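Local atomic coordinates of twin-arginine translocation pathway signal (PDB entry 5IM2), a protein that probably captures small carboxylate solutes such as benzoate outside the cytoplasm for a TRAP transporter, as a family 7 extracellular solute-binding protein. Residues Val172-Asp177 with Leu231-Val236; Arg246-Phe251 with Asn315-Ile320. One frame throughout, in Å; residues are numbered along the deposited sequence.

Interaction 1 (Val172-Asp177 with Leu231-Val236); sequences VFHTKD and LPWEVV. With BEZ (benzoic acid), chain B.
With CG turned anti to its carbonyl carbon (chi1 -47°), His174 brings its ring across to Leu231, while Val172 sends CG2 beside its own backbone N and over the indole of Trp233. The imidazole of His174 gives NE2-H to Leu231 O at 3.0 Å, nearly in the ring plane. Leu231 O also accepts Val172 N at 2.9 Å, the two donors coming from opposite faces of its carbonyl plane, so two N-H groups grip one buried acceptor. Leu231 N returns a straighter bond to Val172 O, completing an antiparallel hydrogen-bonded pair. Val172 CG2 makes a CH-pi contact 3.9 Å from the centroid of the five-membered ring of Trp233. The six-membered ring takes the edge of His174, a T-shaped pair with planes 78° apart, and Val236 CG2 lies over a face of the imidazole, 3.5 Å from His174 CE1. Just beyond the pair, Pro232 and Val235 pack against the benzoate ring, so the 231-236 segment forms part of the pocket wall. Strand 247-251, next to 171-175, supplies partners for two polar ends, His248 for His174 ND1 and Glu250 for Trp233 NE1, while helix 241-244 packs on His174, Leu231 and Val236.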
# COMPACT_ATOMS: atom_id res chain seq x y z
N VAL A 172 -3.44 9.81 5.13
CA VAL A 172 -4.00 10.75 6.10
C VAL A 172 -3.08 10.75 7.32
O VAL A 172 -2.44 9.74 7.63
CB VAL A 172 -5.46 10.34 6.47
CG1 VAL A 172 -6.05 11.17 7.58
CG2 VAL A 172 -6.36 10.36 5.24
N PHE A 173 -3.00 11.89 8.01
CA PHE A 173 -2.28 11.98 9.27
C PHE A 173 -3.23 11.72 10.44
O PHE A 173 -4.27 12.36 10.55
CB PHE A 173 -1.66 13.36 9.48
CG PHE A 173 -0.60 13.74 8.50
CD1 PHE A 173 0.55 12.97 8.37
CD2 PHE A 173 -0.72 14.89 7.74
CE1 PHE A 173 1.53 13.32 7.46
CE2 PHE A 173 0.28 15.27 6.87
CZ PHE A 173 1.41 14.49 6.73
N HIS A 174 -2.80 10.86 11.37
CA HIS A 174 -3.55 10.54 12.58
C HIS A 174 -2.64 10.81 13.76
O HIS A 174 -1.58 10.18 13.88
CB HIS A 174 -4.00 9.09 12.56
CG HIS A 174 -4.61 8.69 11.25
ND1 HIS A 174 -5.94 8.88 10.97
CD2 HIS A 174 -4.06 8.15 10.13
CE1 HIS A 174 -6.19 8.50 9.73
NE2 HIS A 174 -5.06 8.05 9.20
N THR A 175 -3.02 11.75 14.62
CA THR A 175 -2.17 12.16 15.73
C THR A 175 -2.93 12.12 17.04
O THR A 175 -4.15 12.27 17.08
CB THR A 175 -1.62 13.55 15.51
OG1 THR A 175 -2.71 14.41 15.14
CG2 THR A 175 -0.59 13.55 14.36
N LYS A 176 -2.20 11.92 18.12
CA LYS A 176 -2.81 11.84 19.43
C LYS A 176 -3.23 13.21 19.97
O LYS A 176 -4.33 13.34 20.52
CB LYS A 176 -1.85 11.15 20.41
CG LYS A 176 -1.65 9.66 20.12
CD LYS A 176 -0.98 8.94 21.27
CE LYS A 176 0.52 8.91 21.12
NZ LYS A 176 1.18 8.36 22.35
N ASP A 177 -2.38 14.23 19.82
CA ASP A 177 -2.52 15.48 20.56
C ASP A 177 -2.52 16.74 19.70
O ASP A 177 -3.15 17.73 20.07
CB ASP A 177 -1.38 15.62 21.58
CG ASP A 177 -1.31 14.46 22.56
OD1 ASP A 177 -2.31 14.18 23.26
OD2 ASP A 177 -0.23 13.83 22.64
N LEU A 231 -1.57 6.83 7.63
CA LEU A 231 -2.36 5.69 7.17
C LEU A 231 -3.45 6.22 6.26
O LEU A 231 -3.97 7.31 6.50
CB LEU A 231 -3.06 4.94 8.31
CG LEU A 231 -2.23 4.28 9.38
CD1 LEU A 231 -3.05 3.96 10.62
CD2 LEU A 231 -1.64 3.05 8.76
N PRO A 232 -3.92 5.43 5.29
CA PRO A 232 -5.19 5.76 4.65
C PRO A 232 -6.35 5.50 5.60
O PRO A 232 -6.23 4.76 6.58
CB PRO A 232 -5.24 4.82 3.45
CG PRO A 232 -4.54 3.60 3.96
CD PRO A 232 -3.41 4.11 4.83
N TRP A 233 -7.51 6.07 5.27
CA TRP A 233 -8.69 5.97 6.12
C TRP A 233 -9.17 4.54 6.27
O TRP A 233 -9.65 4.15 7.34
CB TRP A 233 -9.84 6.82 5.56
CG TRP A 233 -9.89 8.23 6.05
CD1 TRP A 233 -9.85 9.36 5.30
CD2 TRP A 233 -10.00 8.67 7.42
NE1 TRP A 233 -9.92 10.48 6.09
CE2 TRP A 233 -10.00 10.08 7.40
CE3 TRP A 233 -10.06 8.01 8.64
CZ2 TRP A 233 -10.11 10.84 8.57
CZ3 TRP A 233 -10.16 8.76 9.79
CH2 TRP A 233 -10.19 10.17 9.74
N GLU A 234 -9.06 3.73 5.20
CA GLU A 234 -9.78 2.47 5.17
C GLU A 234 -9.29 1.51 6.26
O GLU A 234 -10.09 0.71 6.78
CB GLU A 234 -9.68 1.84 3.77
CG GLU A 234 -8.30 1.43 3.34
CD GLU A 234 -7.87 0.03 3.80
OE1 GLU A 234 -8.73 -0.82 4.16
OE2 GLU A 234 -6.63 -0.18 3.79
N VAL A 235 -8.00 1.57 6.61
CA VAL A 235 -7.41 0.59 7.52
C VAL A 235 -7.56 1.00 8.97
O VAL A 235 -7.36 0.16 9.86
CB VAL A 235 -5.92 0.38 7.17
CG1 VAL A 235 -5.06 1.57 7.56
CG2 VAL A 235 -5.41 -0.93 7.78
N VAL A 236 -7.95 2.24 9.22
CA VAL A 236 -7.86 2.80 10.57
C VAL A 236 -8.66 1.97 11.57
O VAL A 236 -8.14 1.66 12.65
CB VAL A 236 -8.28 4.28 10.55
CG1 VAL A 236 -8.76 4.81 11.91
CG2 VAL A 236 -7.18 5.11 9.99
C BEZ B . 0.24 0.53 6.08
O1 BEZ B . 0.34 1.79 6.10
O2 BEZ B . 1.17 -0.17 6.53
C1 BEZ B . -1.01 -0.11 5.54
C2 BEZ B . -1.11 -1.50 5.51
C3 BEZ B . -2.29 -2.07 5.03
C4 BEZ B . -3.32 -1.26 4.59
C5 BEZ B . -3.20 0.11 4.61
C6 BEZ B . -2.03 0.70 5.09

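Interaction 2 (Arg246-Phe251 with Asn315-Ile320)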
# COMPACT_ATOMS: atom_id res chain seq x y z
N ARG A 246 -6.76 11.32 18.24
CA ARG A 246 -7.87 12.26 18.36
C ARG A 246 -8.01 13.18 17.16
O ARG A 246 -9.08 13.79 17.00
CB ARG A 246 -7.72 13.17 19.60
CG ARG A 246 -8.27 12.62 20.88
CD ARG A 246 -8.30 13.71 21.95
NE ARG A 246 -6.96 14.12 22.36
CZ ARG A 246 -6.30 13.65 23.41
NH1 ARG A 246 -6.86 12.73 24.20
NH2 ARG A 246 -5.08 14.09 23.69
N PHE A 247 -6.96 13.36 16.37
CA PHE A 247 -6.92 14.35 15.32
C PHE A 247 -6.57 13.66 14.01
O PHE A 247 -5.72 12.77 13.98
CB PHE A 247 -5.88 15.44 15.64
CG PHE A 247 -6.25 16.28 16.80
CD1 PHE A 247 -7.08 17.37 16.64
CD2 PHE A 247 -5.78 15.97 18.07
CE1 PHE A 247 -7.43 18.15 17.73
CE2 PHE A 247 -6.12 16.74 19.15
CZ PHE A 247 -6.95 17.84 18.98
N HIS A 248 -7.26 14.06 12.94
CA HIS A 248 -7.03 13.49 11.63
C HIS A 248 -6.98 14.61 10.61
O HIS A 248 -7.90 15.43 10.54
CB HIS A 248 -8.15 12.51 11.29
CG HIS A 248 -8.44 11.55 12.41
ND1 HIS A 248 -7.84 10.31 12.50
CD2 HIS A 248 -9.22 11.67 13.50
CE1 HIS A 248 -8.25 9.70 13.60
NE2 HIS A 248 -9.10 10.50 14.22
N SER A 249 -5.91 14.66 9.82
CA SER A 249 -5.78 15.64 8.75
C SER A 249 -5.67 14.90 7.43
O SER A 249 -4.68 14.20 7.18
CB SER A 249 -4.57 16.54 9.00
OG SER A 249 -4.94 17.49 9.98
N GLU A 250 -6.69 15.05 6.59
CA GLU A 250 -6.68 14.57 5.22
C GLU A 250 -6.36 15.74 4.29
O GLU A 250 -6.29 16.89 4.70
CB GLU A 250 -8.03 13.92 4.88
CG GLU A 250 -9.19 14.90 4.96
CD GLU A 250 -10.58 14.26 5.01
OE1 GLU A 250 -10.71 13.02 5.11
OE2 GLU A 250 -11.57 15.04 4.96
N PHE A 251 -6.12 15.41 3.02
CA PHE A 251 -5.85 16.41 1.99
C PHE A 251 -7.06 16.54 1.09
O PHE A 251 -7.57 15.53 0.58
CB PHE A 251 -4.62 16.01 1.17
CG PHE A 251 -3.34 16.28 1.88
CD1 PHE A 251 -2.89 15.43 2.86
CD2 PHE A 251 -2.63 17.44 1.62
CE1 PHE A 251 -1.71 15.71 3.55
CE2 PHE A 251 -1.45 17.71 2.30
CZ PHE A 251 -1.01 16.87 3.26
N ASN A 315 -13.95 12.45 17.02
CA ASN A 315 -12.61 12.93 16.71
C ASN A 315 -12.71 14.13 15.78
O ASN A 315 -13.73 14.36 15.13
CB ASN A 315 -11.76 11.82 16.07
CG ASN A 315 -11.42 10.71 17.04
OD1 ASN A 315 -11.83 10.74 18.20
ND2 ASN A 315 -10.67 9.72 16.57
N THR A 316 -11.61 14.88 15.70
CA THR A 316 -11.55 16.09 14.90
C THR A 316 -10.86 15.77 13.57
O THR A 316 -9.69 15.37 13.56
CB THR A 316 -10.81 17.20 15.64
OG1 THR A 316 -11.44 17.40 16.92
CG2 THR A 316 -10.85 18.51 14.86
N ILE A 317 -11.59 15.96 12.48
CA ILE A 317 -11.10 15.76 11.13
C ILE A 317 -10.95 17.13 10.49
O ILE A 317 -11.89 17.94 10.49
CB ILE A 317 -12.06 14.91 10.28
CG1 ILE A 317 -12.27 13.53 10.90
CG2 ILE A 317 -11.54 14.78 8.87
CD1 ILE A 317 -13.36 12.74 10.18
N TYR A 318 -9.81 17.35 9.87
CA TYR A 318 -9.51 18.58 9.14
C TYR A 318 -9.06 18.21 7.74
O TYR A 318 -8.35 17.22 7.54
CB TYR A 318 -8.43 19.37 9.87
CG TYR A 318 -7.96 20.62 9.16
CD1 TYR A 318 -8.75 21.76 9.15
CD2 TYR A 318 -6.73 20.67 8.51
CE1 TYR A 318 -8.32 22.91 8.51
CE2 TYR A 318 -6.30 21.81 7.86
CZ TYR A 318 -7.10 22.93 7.86
OH TYR A 318 -6.68 24.09 7.24
N ALA A 319 -9.49 19.00 6.76
CA ALA A 319 -9.07 18.83 5.38
C ALA A 319 -8.12 19.96 5.01
O ALA A 319 -8.51 21.13 5.03
CB ALA A 319 -10.25 18.80 4.42
N ILE A 320 -6.90 19.60 4.66
CA ILE A 320 -5.88 20.57 4.27
C ILE A 320 -6.22 21.08 2.87
O ILE A 320 -6.29 20.29 1.92
CB ILE A 320 -4.48 19.94 4.33
CG1 ILE A 320 -4.10 19.67 5.78
CG2 ILE A 320 -3.42 20.84 3.69
CD1 ILE A 320 -2.92 18.69 5.92
O HOH W 1 -10.07 16.08 18.83
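His248 reaches across to Asn315 at the start of a parallel strand pair, and its side chain can be followed outward. His248 CB lies 4.0 Å from Thr316 O. From there CG stands beside the backbone N, anti to the carbonyl carbon (chi1 -48°), which carries His248 CD2 to 3.6 Å from Asn315 CB. His248 NE2, at the far edge of the ring, accepts Asn315 ND2 at 2.9 Å; the donor lies nearly in the imidazole plane, while NE2 sits 21° out of the Asn315 amide plane. With ND1 turned to His174, both ring nitrogens are engaged and the ring's rotation is fixed. Asn315 ND2 also bonds His242 O, and its OD1 meets His313. A leucine in place of His248 would probably leave the Asn315 amide without its ring acceptor and His174 ND1 without its partner. Along the strands the backbone ladder runs from Thr316 N on Arg246 O to Ile320 N on Glu250 O, the latter 2.8 Å and almost straight at the hydrogen. A water bridges Arg246 O and Thr316 OG1. At the other end Ile320 CD1 sits over one face of the Phe251 ring, 3.7 Å from Phe251 CZ, in a CH-pi contact. Glu250 extends along the face shared with Ile317 and Ala319, Glu250 OE2 3.9 Å from Ile317 CG2, and its OE1, besides holding Trp233, takes a salt bridge from Arg307. Strand 316-320 is the outermost of its sheet. Helix 303-312 packs on the face of His248 and Ile317, helix 322-332 on Phe251 and Ile320, and strand 171-175 flanks 247-251, where Arg246 and Phe247 both face Thr175 in a classic beta bulge.

In the fold
Interactions 1 and 2 belong to one six-stranded mixed sheet, their centres about 9 Å apart. Across it, strand 228-232 pairs with 171-175, which pairs with 247-251, which pairs with the outermost 316-320; interaction 1 joins the first two and interaction 2 the last two. Along the chain they come in series, 172-177 with 231-236 closing before 246-251 opens. They also touch directly, through the Asp177 OD1 to Arg246 NH2 salt bridge at 2.8 Å and a probable hydrogen bond between ND1 of His174 and ND1 of His248. Interaction 1 supplies Leu231, Pro232, Glu234 and Val235 to the benzoate pocket, whereas the His248 side chain lies about 13 Å from the benzoate, so the sheet runs from the pocket wall out to its own edge strand, 316-320.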